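Side-chain contacts in cellulose biosynthesis protein BcsG (Salmonella typhimurium LT2, PDB 5OLT), which is required for cellulose biosynthesis and is represented here by its zinc-binding extramembrane domain of the alkaline phosphatase family: residues N35-A40 / Q350-S355; G151-F156 / L181-S186; S174-A179 / P187-L192; Y370-L373 / D377-P380. All blocks are in the same frame, centred on the assembly; numbering follows the deposited sequence. Where two conformers were deposited one is given.

From the N terminus, helix 27-42 opens contact 1, which closes only at 350-355; the long loop so formed takes in all seven strands of the mixed central sheet. Nested inside it, contact 2 (151-156 with 181-186) and contact 3 (174-179 with 187-192) cross, and they touch, Ser182 CB lying 3.8 Å from Val188 CG2. Contact 3 closes the hairpin of strands 178-181 and 187-189, and contact 2 joins the hairpin's turn to the loop before helix 156-162. Contact 4 follows in series, its centre about 16 Å from that of contact 1. Contact 1 ties helix 27-42 to the loop entering the four-stranded sheet, and contact 4 is that sheet's last hairpin, packed on the same helix.

Contact 1 (N35-A40 / Q350-S355)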
loop_
_atom_site.group_PDB
_atom_site.type_symbol
_atom_site.label_atom_id
_atom_site.label_comp_id
_atom_site.label_asym_id
_atom_site.label_seq_id
_atom_site.Cartn_x
_atom_site.Cartn_y
_atom_site.Cartn_z
ATOM N N ASN A 35 -10.799 -16.271 12.992
ATOM C CA ASN A 35 -9.696 -17.066 13.460
ATOM C C ASN A 35 -9.082 -17.925 12.351
ATOM O O ASN A 35 -7.862 -18.082 12.294
ATOM C CB ASN A 35 -10.119 -17.914 14.677
ATOM C CG ASN A 35 -9.994 -17.151 15.985
ATOM O OD1 ASN A 35 -9.006 -16.456 16.218
ATOM N ND2 ASN A 35 -11.013 -17.245 16.821
ATOM N N THR A 36 -9.938 -18.436 11.456
ATOM C CA THR A 36 -9.483 -19.223 10.283
ATOM C C THR A 36 -8.638 -18.347 9.347
ATOM O O THR A 36 -7.593 -18.777 8.876
ATOM C CB THR A 36 -10.678 -19.846 9.559
ATOM O OG1 THR A 36 -11.336 -20.695 10.495
ATOM C CG2 THR A 36 -10.229 -20.678 8.363
ATOM N N PHE A 37 -9.097 -17.102 9.146
ATOM C CA PHE A 37 -8.330 -16.135 8.364
ATOM C C PHE A 37 -6.958 -15.879 9.010
ATOM O O PHE A 37 -5.935 -15.950 8.340
ATOM C CB PHE A 37 -9.162 -14.848 8.223
ATOM C CG PHE A 37 -8.398 -13.651 7.663
ATOM C CD1 PHE A 37 -8.248 -13.473 6.291
ATOM C CD2 PHE A 37 -7.851 -12.701 8.518
ATOM C CE1 PHE A 37 -7.562 -12.365 5.771
ATOM C CE2 PHE A 37 -7.143 -11.608 8.020
ATOM C CZ PHE A 37 -7.018 -11.430 6.645
ATOM N N TYR A 38 -6.917 -15.628 10.326
ATOM C CA TYR A 38 -5.642 -15.359 10.967
ATOM C C TYR A 38 -4.698 -16.550 10.821
ATOM O O TYR A 38 -3.518 -16.368 10.587
ATOM C CB TYR A 38 -5.813 -15.070 12.459
ATOM C CG TYR A 38 -6.447 -13.742 12.816
ATOM C CD1 TYR A 38 -6.228 -12.567 12.053
ATOM C CD2 TYR A 38 -7.254 -13.638 13.966
ATOM C CE1 TYR A 38 -6.815 -11.342 12.452
ATOM C CE2 TYR A 38 -7.832 -12.438 14.347
ATOM C CZ TYR A 38 -7.602 -11.299 13.608
ATOM O OH TYR A 38 -8.171 -10.128 14.016
ATOM N N ALA A 39 -5.239 -17.770 10.987
ATOM C CA ALA A 39 -4.397 -18.982 10.891
ATOM C C ALA A 39 -3.819 -19.101 9.501
ATOM O O ALA A 39 -2.630 -19.358 9.357
ATOM C CB ALA A 39 -5.208 -20.213 11.245
ATOM N N ALA A 40 -4.660 -18.899 8.478
ATOM C CA ALA A 40 -4.173 -19.053 7.109
ATOM C C ALA A 40 -3.137 -17.981 6.800
ATOM O O ALA A 40 -2.118 -18.240 6.151
ATOM C CB ALA A 40 -5.305 -18.988 6.128
ATOM N N GLN A 350 -4.218 -13.381 -3.239
ATOM C CA GLN A 350 -5.482 -12.697 -2.901
ATOM C C GLN A 350 -5.596 -12.703 -1.397
ATOM O O GLN A 350 -5.096 -13.625 -0.736
ATOM C CB GLN A 350 -6.705 -13.427 -3.472
ATOM C CG GLN A 350 -6.615 -13.512 -4.994
ATOM C CD GLN A 350 -7.803 -14.187 -5.616
ATOM O OE1 GLN A 350 -8.937 -13.962 -5.227
ATOM N NE2 GLN A 350 -7.542 -14.977 -6.665
ATOM N N THR A 351 -6.247 -11.674 -0.866
ATOM C CA THR A 351 -6.393 -11.531 0.584
ATOM C C THR A 351 -7.798 -11.035 0.829
ATOM O O THR A 351 -8.262 -10.076 0.177
ATOM C CB THR A 351 -5.376 -10.502 1.139
ATOM O OG1 THR A 351 -4.043 -10.907 0.769
ATOM C CG2 THR A 351 -5.473 -10.420 2.671
ATOM N N ALA A 352 -8.505 -11.684 1.748
ATOM C CA ALA A 352 -9.853 -11.226 2.099
ATOM C C ALA A 352 -9.767 -9.811 2.696
ATOM O O ALA A 352 -8.752 -9.470 3.357
ATOM C CB ALA A 352 -10.521 -12.202 3.083
ATOM N N PRO A 353 -10.815 -8.992 2.463
ATOM C CA PRO A 353 -10.813 -7.603 2.983
ATOM C C PRO A 353 -11.205 -7.540 4.448
ATOM O O PRO A 353 -12.347 -7.358 4.799
ATOM C CB PRO A 353 -11.833 -6.896 2.088
ATOM C CG PRO A 353 -12.788 -7.983 1.755
ATOM C CD PRO A 353 -11.924 -9.204 1.512
ATOM N N VAL A 354 -10.229 -7.758 5.278
ATOM C CA VAL A 354 -10.376 -7.670 6.726
ATOM C C VAL A 354 -9.614 -6.432 7.160
ATOM O O VAL A 354 -8.472 -6.224 6.739
ATOM C CB VAL A 354 -9.758 -8.912 7.395
ATOM C CG1 VAL A 354 -9.736 -8.756 8.920
ATOM C CG2 VAL A 354 -10.512 -10.174 6.940
ATOM N N SER A 355 -10.236 -5.600 7.993
ATOM C CA SER A 355 -9.572 -4.378 8.442
ATOM C C SER A 355 -9.741 -4.220 9.938
ATOM O O SER A 355 -10.788 -4.615 10.497
ATOM C CB SER A 355 -10.171 -3.149 7.745
ATOM O OG SER A 355 -10.032 -3.283 6.343
#
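The carbonyl oxygen of Ala352 accepts a hydrogen bond from Val354 N at 3.0 Å, and this oxygen also lies obliquely beside the Phe37 ring, 4.0 Å from CE1. The bond closes an inverse gamma turn centred on Pro353, a place that suits proline because its ring holds phi near the value required. The turn directs the side chains of Ala352 and Val354 toward helix 27-42 and that of Pro353 away from it. Phe37 leaves the helix with CG anti to the backbone N (chi1 169°) and meets Val354 head-on. CG2 of Val354 sits over the middle of the aromatic face, 3.7 Å from the ring centroid and 9° off the normal, a CH-pi contact. The small Ala352 lets the loop come close, its CB 4.0 Å from Phe37 CE1, while the methyl CG2 of Thr351 is at the ring edge. This packing joins the N-terminal helix to the loop that leads into strand 355-357 of the four-stranded antiparallel sheet. Val354 also touches Trp33 and Leu34 of the same helix and Val361 and Ile363 of strand 360-365, as befits a branched apolar residue in a buried seam. One helical residue on, Tyr38 OH is hydrogen-bonded to Glu356 OE2.

Contact 2 (G151-F156 / L181-S186)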
loop_
_atom_site.group_PDB
_atom_site.type_symbol
_atom_site.label_atom_id
_atom_site.label_comp_id
_atom_site.label_asym_id
_atom_site.label_seq_id
_atom_site.Cartn_x
_atom_site.Cartn_y
_atom_site.Cartn_z
ATOM N N GLY A 151 6.834 13.783 10.609
ATOM C CA GLY A 151 6.515 12.505 11.298
ATOM C C GLY A 151 6.271 12.592 12.796
ATOM O O GLY A 151 6.128 11.558 13.434
ATOM N N GLU A 152 6.194 13.804 13.354
ATOM C CA GLU A 152 6.051 13.937 14.803
ATOM C C GLU A 152 4.656 13.611 15.263
ATOM O O GLU A 152 4.488 12.889 16.256
ATOM C CB GLU A 152 6.486 15.324 15.275
ATOM C CG GLU A 152 7.974 15.532 15.185
ATOM C CD GLU A 152 8.420 16.937 15.591
ATOM O OE1 GLU A 152 7.605 17.737 16.122
ATOM O OE2 GLU A 152 9.611 17.238 15.362
ATOM N N PHE A 153 3.659 14.087 14.518
ATOM C CA PHE A 153 2.287 13.904 14.928
ATOM C C PHE A 153 1.955 12.424 15.059
ATOM O O PHE A 153 2.328 11.617 14.192
ATOM C CB PHE A 153 1.307 14.576 13.978
ATOM C CG PHE A 153 -0.114 14.377 14.406
ATOM C CD1 PHE A 153 -0.652 15.173 15.429
ATOM C CD2 PHE A 153 -0.881 13.323 13.883
ATOM C CE1 PHE A 153 -1.963 14.979 15.855
ATOM C CE2 PHE A 153 -2.191 13.116 14.323
ATOM C CZ PHE A 153 -2.725 13.942 15.312
ATOM N N GLY A 154 1.307 12.069 16.172
ATOM C CA GLY A 154 0.886 10.688 16.425
ATOM C C GLY A 154 2.032 9.730 16.672
ATOM O O GLY A 154 1.828 8.508 16.696
ATOM N N GLY A 155 3.250 10.258 16.818
ATOM C CA GLY A 155 4.436 9.410 16.977
ATOM C C GLY A 155 4.646 8.565 15.736
ATOM O O GLY A 155 5.175 7.457 15.823
ATOM N N PHE A 156 4.246 9.106 14.575
ATOM C CA PHE A 156 4.281 8.306 13.338
ATOM C C PHE A 156 5.684 7.835 12.977
ATOM O O PHE A 156 5.886 6.656 12.701
ATOM C CB PHE A 156 3.686 9.106 12.186
ATOM C CG PHE A 156 3.678 8.356 10.873
ATOM C CD1 PHE A 156 2.737 7.344 10.633
ATOM C CD2 PHE A 156 4.616 8.650 9.889
ATOM C CE1 PHE A 156 2.739 6.632 9.426
ATOM C CE2 PHE A 156 4.608 7.955 8.677
ATOM C CZ PHE A 156 3.678 6.944 8.453
ATOM N N LEU A 181 0.474 23.958 5.488
ATOM C CA LEU A 181 0.690 23.768 6.922
ATOM C C LEU A 181 -0.275 22.747 7.450
ATOM O O LEU A 181 -1.465 22.735 7.073
ATOM C CB LEU A 181 0.608 25.091 7.684
ATOM C CG LEU A 181 1.742 26.038 7.274
ATOM C CD1 LEU A 181 1.553 27.369 8.027
ATOM C CD2 LEU A 181 3.170 25.486 7.475
ATOM N N SER A 182 0.238 21.873 8.314
ATOM C CA SER A 182 -0.507 20.709 8.657
ATOM C C SER A 182 -1.431 21.080 9.757
ATOM O O SER A 182 -1.360 22.175 10.327
ATOM C CB SER A 182 0.383 19.501 9.007
ATOM O OG SER A 182 1.037 19.725 10.230
ATOM N N PHE A 183 -2.377 20.175 9.967
ATOM C CA PHE A 183 -3.327 20.229 11.072
ATOM C C PHE A 183 -2.641 20.409 12.442
ATOM O O PHE A 183 -3.285 20.881 13.374
ATOM C CB PHE A 183 -4.177 18.949 11.043
ATOM C CG PHE A 183 -3.357 17.688 11.035
ATOM C CD1 PHE A 183 -2.782 17.207 9.834
ATOM C CD2 PHE A 183 -3.126 16.990 12.222
ATOM C CE1 PHE A 183 -1.988 16.060 9.836
ATOM C CE2 PHE A 183 -2.353 15.837 12.222
ATOM C CZ PHE A 183 -1.784 15.367 11.027
ATOM N N ASP A 184 -1.348 20.045 12.550
ATOM C CA ASP A 184 -0.545 20.290 13.780
ATOM C C ASP A 184 0.367 21.551 13.730
ATOM O O ASP A 184 1.107 21.814 14.662
ATOM C CB ASP A 184 0.217 19.004 14.250
ATOM C CG ASP A 184 1.638 18.851 13.630
ATOM O OD1 ASP A 184 1.950 19.507 12.612
ATOM O OD2 ASP A 184 2.468 18.066 14.179
ATOM N N GLY A 185 0.297 22.314 12.639
ATOM C CA GLY A 185 1.107 23.544 12.467
ATOM C C GLY A 185 2.470 23.373 11.755
ATOM O O GLY A 185 3.138 24.355 11.367
ATOM N N SER A 186 2.892 22.133 11.585
ATOM C CA SER A 186 4.168 21.880 10.974
ATOM C C SER A 186 4.029 21.800 9.441
ATOM O O SER A 186 2.920 21.703 8.899
ATOM C CB SER A 186 4.832 20.624 11.546
ATOM O OG SER A 186 4.056 19.502 11.242
HETATM O O HOH W 1 5.503 18.971 14.684
HETATM O O HOH W 2 3.993 16.309 12.702
#
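Phe153 and Asp184 come within 7.1 Å of each other, CA to CA, where an irregular loop meets a type I turn running from Ser182 to Gly185. Phe183, inside that turn, points its edge at the face of Phe153 in a T-shaped stack: the planes are 87° apart and the centroids 4.7 Å. CE2 of Phe183 stands over the centre of the Phe153 ring, 3.4 Å from CD2. Phe183 reaches it with CG between its backbone N and carbonyl carbon (chi1 54°). Its own ring stacks in turn with His220; its side chain is about 8 Å from the bound zinc ion, and that of Phe153 about 3 Å from a bound citrate, which suggests a place at the rim of the metal pocket. Asp184 makes an Asx turn, OD1 taking Ser186 N at 3.0 Å on the anti side but 34° out of the carboxylate plane, while Ser186 OG uses the syn lone pair of the same oxygen. A short carboxylate suits this place, since OD1 can reach the N-H two residues on while OD2 faces the other loop. There, water 2 links OD2 to Phe153 N, 2.8 Å from the former and 2.9 Å from the latter, and water 1 bridges OD2 to Glu152 OE1, probably easing the nearness of two acids. Gly185, at positive phi, closes the turn.

Contact 3 (S174-A179 / P187-L192)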
loop_
_atom_site.group_PDB
_atom_site.type_symbol
_atom_site.label_atom_id
_atom_site.label_comp_id
_atom_site.label_asym_id
_atom_site.label_seq_id
_atom_site.Cartn_x
_atom_site.Cartn_y
_atom_site.Cartn_z
ATOM N N SER A 174 15.854 20.075 4.603
ATOM C CA SER A 174 16.261 21.496 4.593
ATOM C C SER A 174 16.107 22.070 3.201
ATOM O O SER A 174 16.471 21.413 2.213
ATOM C CB SER A 174 17.736 21.666 5.001
ATOM O OG SER A 174 17.975 21.118 6.274
ATOM N N GLY A 175 15.590 23.301 3.112
ATOM C CA GLY A 175 15.515 23.984 1.831
ATOM C C GLY A 175 14.322 23.594 0.974
ATOM O O GLY A 175 14.156 24.136 -0.104
ATOM N N LEU A 176 13.501 22.646 1.427
ATOM C CA LEU A 176 12.327 22.287 0.637
ATOM C C LEU A 176 11.229 23.332 0.753
ATOM O O LEU A 176 11.021 23.858 1.821
ATOM C CB LEU A 176 11.769 20.943 1.089
ATOM C CG LEU A 176 12.622 19.701 0.819
ATOM C CD1 LEU A 176 11.957 18.540 1.532
ATOM C CD2 LEU A 176 12.742 19.443 -0.682
ATOM N N PRO A 177 10.513 23.614 -0.357
ATOM C CA PRO A 177 9.395 24.540 -0.238
ATOM C C PRO A 177 8.218 23.917 0.509
ATOM O O PRO A 177 8.005 22.701 0.463
ATOM C CB PRO A 177 9.019 24.856 -1.689
ATOM C CG PRO A 177 9.610 23.786 -2.510
ATOM C CD PRO A 177 10.671 23.099 -1.731
ATOM N N THR A 178 7.501 24.741 1.238
ATOM C CA THR A 178 6.319 24.321 1.975
ATOM C C THR A 178 5.089 24.471 1.084
ATOM O O THR A 178 4.834 25.547 0.494
ATOM C CB THR A 178 6.189 25.196 3.224
ATOM O OG1 THR A 178 7.258 24.859 4.106
ATOM C CG2 THR A 178 4.886 24.945 3.968
ATOM N N ALA A 179 4.328 23.387 0.944
ATOM C CA ALA A 179 3.081 23.413 0.180
ATOM C C ALA A 179 1.863 23.732 1.049
ATOM O O ALA A 179 0.932 24.451 0.591
ATOM C CB ALA A 179 2.905 22.077 -0.476
ATOM N N PRO A 187 5.155 21.883 8.739
ATOM C CA PRO A 187 5.054 21.968 7.290
ATOM C C PRO A 187 4.729 20.654 6.611
ATOM O O PRO A 187 5.143 19.571 7.060
ATOM C CB PRO A 187 6.464 22.401 6.852
ATOM C CG PRO A 187 7.112 22.952 8.048
ATOM C CD PRO A 187 6.515 22.210 9.215
ATOM N N VAL A 188 3.986 20.764 5.517
ATOM C CA VAL A 188 3.924 19.669 4.539
ATOM C C VAL A 188 4.666 20.186 3.313
ATOM O O VAL A 188 4.247 21.201 2.698
ATOM C CB VAL A 188 2.478 19.279 4.196
ATOM C CG1 VAL A 188 2.527 18.066 3.256
ATOM C CG2 VAL A 188 1.707 18.957 5.472
ATOM N N TYR A 189 5.800 19.566 3.002
ATOM C CA TYR A 189 6.628 20.037 1.912
ATOM C C TYR A 189 6.029 19.675 0.556
ATOM O O TYR A 189 5.296 18.673 0.437
ATOM C CB TYR A 189 8.027 19.427 2.026
ATOM C CG TYR A 189 8.665 19.829 3.318
ATOM C CD1 TYR A 189 9.019 21.164 3.533
ATOM C CD2 TYR A 189 8.892 18.889 4.332
ATOM C CE1 TYR A 189 9.564 21.571 4.747
ATOM C CE2 TYR A 189 9.455 19.293 5.559
ATOM C CZ TYR A 189 9.790 20.625 5.741
ATOM O OH TYR A 189 10.368 20.994 6.943
ATOM N N ASP A 190 6.396 20.436 -0.471
ATOM C CA ASP A 190 5.937 20.142 -1.808
ATOM C C ASP A 190 6.438 18.773 -2.259
ATOM O O ASP A 190 7.660 18.485 -2.221
ATOM C CB ASP A 190 6.454 21.183 -2.790
ATOM C CG ASP A 190 5.885 20.973 -4.142
ATOM O OD1 ASP A 190 4.702 21.328 -4.354
ATOM O OD2 ASP A 190 6.597 20.411 -4.981
ATOM N N ASP A 191 5.521 17.961 -2.775
ATOM C CA ASP A 191 5.897 16.578 -3.104
ATOM C C ASP A 191 6.785 16.467 -4.324
ATOM O O ASP A 191 7.674 15.602 -4.369
ATOM C CB ASP A 191 4.663 15.717 -3.264
ATOM C CG ASP A 191 3.973 15.532 -1.935
ATOM O OD1 ASP A 191 4.714 15.114 -0.979
ATOM O OD2 ASP A 191 2.759 15.881 -1.802
ATOM N N LEU A 192 6.550 17.321 -5.338
ATOM C CA LEU A 192 7.437 17.291 -6.495
ATOM C C LEU A 192 8.843 17.671 -6.076
ATOM O O LEU A 192 9.805 17.081 -6.591
ATOM C CB LEU A 192 6.899 18.195 -7.593
ATOM C CG LEU A 192 7.632 18.208 -8.936
ATOM C CD1 LEU A 192 7.776 16.780 -9.475
ATOM C CD2 LEU A 192 6.905 19.144 -9.908
#
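With CG beside the backbone N and anti to the carbonyl carbon in both (chi1 -68° and -60°), Leu176 and Tyr189 come together. Their side chains cross at about a right angle, with Leu176 CB 3.7 Å from Tyr189 CD1 and the methyl CD1 of the leucine near the ring's root. Pro177 O lies at the edge of the tyrosine ring, in its plane. It accepts a nearly straight hydrogen bond from Asp190 N (2.9 Å, 165°), and Tyr189 CA adds a CA-H...O contact at 3.3 Å. Proline can spend only its carbonyl here, having no N-H to place. Further along, Ala179 N donates to Val188 O at 2.8 Å. The small Ala179 fits closely, its CB 3.8 Å from Asp190 CA. Thr178, beta-branched as strand residues often are, pairs with Tyr189 as a non-hydrogen-bonded antiparallel pair and rests OG1 against Pro187 CB at 3.8 Å. Asp190 crosses Pro177 with its CB near the proline CG, and an aspartate suits this N-cap, its OD2 accepting from Ala193 N. The whole is a short beta hairpin, strands 178-181 and 187-189, whose second strand runs straight into the aspartate N-cap of helix 191-203.

Contact 4 (Y370-L373 / D377-P380); sequences YVRL and DWVP
Arg372 crosses the indole of Trp378 obliquely, CB over the ring and the guanidinium beyond its rim. CB stands over the six-membered ring, 3.5 Å from the centroid and 5° off the normal, a CH-pi contact. CD runs on above the plane, just outside the NE1-CE2 edge, 3.7 Å from Trp378 NE1. A bend at chi3 (69°) then turns the guanidinium down past the rim, so that Trp378 CZ2 lies over one of its faces, the planes 45° apart. Asn31 OD1 accepts from both Arg372 NH1 and Trp378 NE1, which ties the two polar ends to helix 27-42 while the methylene CB stays on the ring face. At the end of the indole away from NE1, Tyr370 CB packs against CE3 at 3.7 Å, and the phenol crosses Pro380 obliquely, its CE2 near CG. This is a beta hairpin at the edge of the four-stranded antiparallel sheet. Val371 and Val379 form its hydrogen-bonded pair, Val371 N to Val379 O at 2.8 Å and Val379 N to Val371 O at 3.0 Å. On the opposite face from the tryptophan these valines point the same way, side by side, CG1 of Val371 3.7 Å from CG2 of Val379; beta branching suits both to strands. Pro380 pairs with Tyr370 in a non-hydrogen-bonded position, where the missing N-H costs the ladder nothing. Toward the turn, water 3 links Leu373 N to Asp377 O, 2.7 Å from each, where direct pairing has given out.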
loop_
_atom_site.group_PDB
_atom_site.type_symbol
_atom_site.label_atom_id
_atom_site.label_comp_id
_atom_site.label_asym_id
_atom_site.label_seq_id
_atom_site.Cartn_x
_atom_site.Cartn_y
_atom_site.Cartn_z
ATOM N N TYR A 370 -19.626 -6.513 8.078
ATOM C CA TYR A 370 -19.944 -6.635 9.525
ATOM C C TYR A 370 -18.841 -6.020 10.321
ATOM O O TYR A 370 -17.678 -6.024 9.879
ATOM C CB TYR A 370 -20.029 -8.115 9.924
ATOM C CG TYR A 370 -21.194 -8.841 9.295
ATOM C CD1 TYR A 370 -21.090 -9.380 8.014
ATOM C CD2 TYR A 370 -22.420 -8.960 9.982
ATOM C CE1 TYR A 370 -22.163 -10.044 7.412
ATOM C CE2 TYR A 370 -23.499 -9.620 9.387
ATOM C CZ TYR A 370 -23.354 -10.176 8.120
ATOM O OH TYR A 370 -24.396 -10.836 7.531
ATOM N N VAL A 371 -19.187 -5.506 11.501
ATOM C CA VAL A 371 -18.216 -4.947 12.408
ATOM C C VAL A 371 -18.289 -5.636 13.781
ATOM O O VAL A 371 -19.398 -5.910 14.273
ATOM C CB VAL A 371 -18.353 -3.390 12.515
ATOM C CG1 VAL A 371 -19.722 -2.938 13.000
ATOM C CG2 VAL A 371 -17.254 -2.817 13.399
ATOM N N ARG A 372 -17.123 -5.862 14.385
ATOM C CA ARG A 372 -17.032 -6.375 15.765
ATOM C C ARG A 372 -16.286 -5.374 16.602
ATOM O O ARG A 372 -15.143 -5.009 16.304
ATOM C CB ARG A 372 -16.274 -7.698 15.796
ATOM C CG ARG A 372 -16.399 -8.354 17.169
ATOM C CD ARG A 372 -15.682 -9.686 17.226
ATOM N NE ARG A 372 -14.236 -9.501 17.161
ATOM C CZ ARG A 372 -13.365 -10.497 16.990
ATOM N NH1 ARG A 372 -13.813 -11.759 16.798
ATOM N NH2 ARG A 372 -12.066 -10.227 16.993
ATOM N N LEU A 373 -16.967 -4.887 17.635
ATOM C CA LEU A 373 -16.368 -3.922 18.558
ATOM C C LEU A 373 -15.809 -4.693 19.757
ATOM O O LEU A 373 -16.547 -5.418 20.443
ATOM C CB LEU A 373 -17.436 -2.879 18.948
ATOM C CG LEU A 373 -18.090 -2.165 17.746
ATOM C CD1 LEU A 373 -19.255 -1.313 18.161
ATOM C CD2 LEU A 373 -17.059 -1.345 16.948
ATOM N N ASP A 377 -20.138 -9.159 20.009
ATOM C CA ASP A 377 -20.979 -9.739 18.931
ATOM C C ASP A 377 -20.854 -8.940 17.634
ATOM O O ASP A 377 -20.877 -7.707 17.669
ATOM C CB ASP A 377 -22.471 -9.703 19.282
ATOM C CG ASP A 377 -22.863 -10.671 20.404
ATOM O OD1 ASP A 377 -22.323 -11.806 20.498
ATOM O OD2 ASP A 377 -23.754 -10.285 21.181
ATOM N N TRP A 378 -20.791 -9.640 16.504
ATOM C CA TRP A 378 -20.810 -8.981 15.200
ATOM C C TRP A 378 -22.141 -8.318 14.936
ATOM O O TRP A 378 -23.214 -8.845 15.298
ATOM C CB TRP A 378 -20.501 -9.971 14.070
ATOM C CG TRP A 378 -19.122 -10.521 14.150
ATOM C CD1 TRP A 378 -18.729 -11.640 14.823
ATOM C CD2 TRP A 378 -17.937 -10.021 13.494
ATOM N NE1 TRP A 378 -17.388 -11.841 14.688
ATOM C CE2 TRP A 378 -16.862 -10.869 13.863
ATOM C CE3 TRP A 378 -17.676 -8.909 12.668
ATOM C CZ2 TRP A 378 -15.549 -10.658 13.435
ATOM C CZ3 TRP A 378 -16.375 -8.689 12.251
ATOM C CH2 TRP A 378 -15.321 -9.582 12.602
ATOM N N VAL A 379 -22.092 -7.167 14.279
ATOM C CA VAL A 379 -23.311 -6.457 13.845
ATOM C C VAL A 379 -23.100 -6.010 12.417
ATOM O O VAL A 379 -21.959 -5.730 12.020
ATOM C CB VAL A 379 -23.688 -5.238 14.748
ATOM C CG1 VAL A 379 -24.294 -5.713 16.058
ATOM C CG2 VAL A 379 -22.527 -4.293 14.989
ATOM N N PRO A 380 -24.148 -5.984 11.603
ATOM C CA PRO A 380 -23.979 -5.437 10.251
ATOM C C PRO A 380 -23.438 -3.998 10.328
ATOM O O PRO A 380 -23.841 -3.185 11.173
ATOM C CB PRO A 380 -25.403 -5.461 9.672
ATOM C CG PRO A 380 -26.042 -6.578 10.433
ATOM C CD PRO A 380 -25.511 -6.504 11.819
HETATM O O HOH W 3 -19.528 -5.469 18.323
#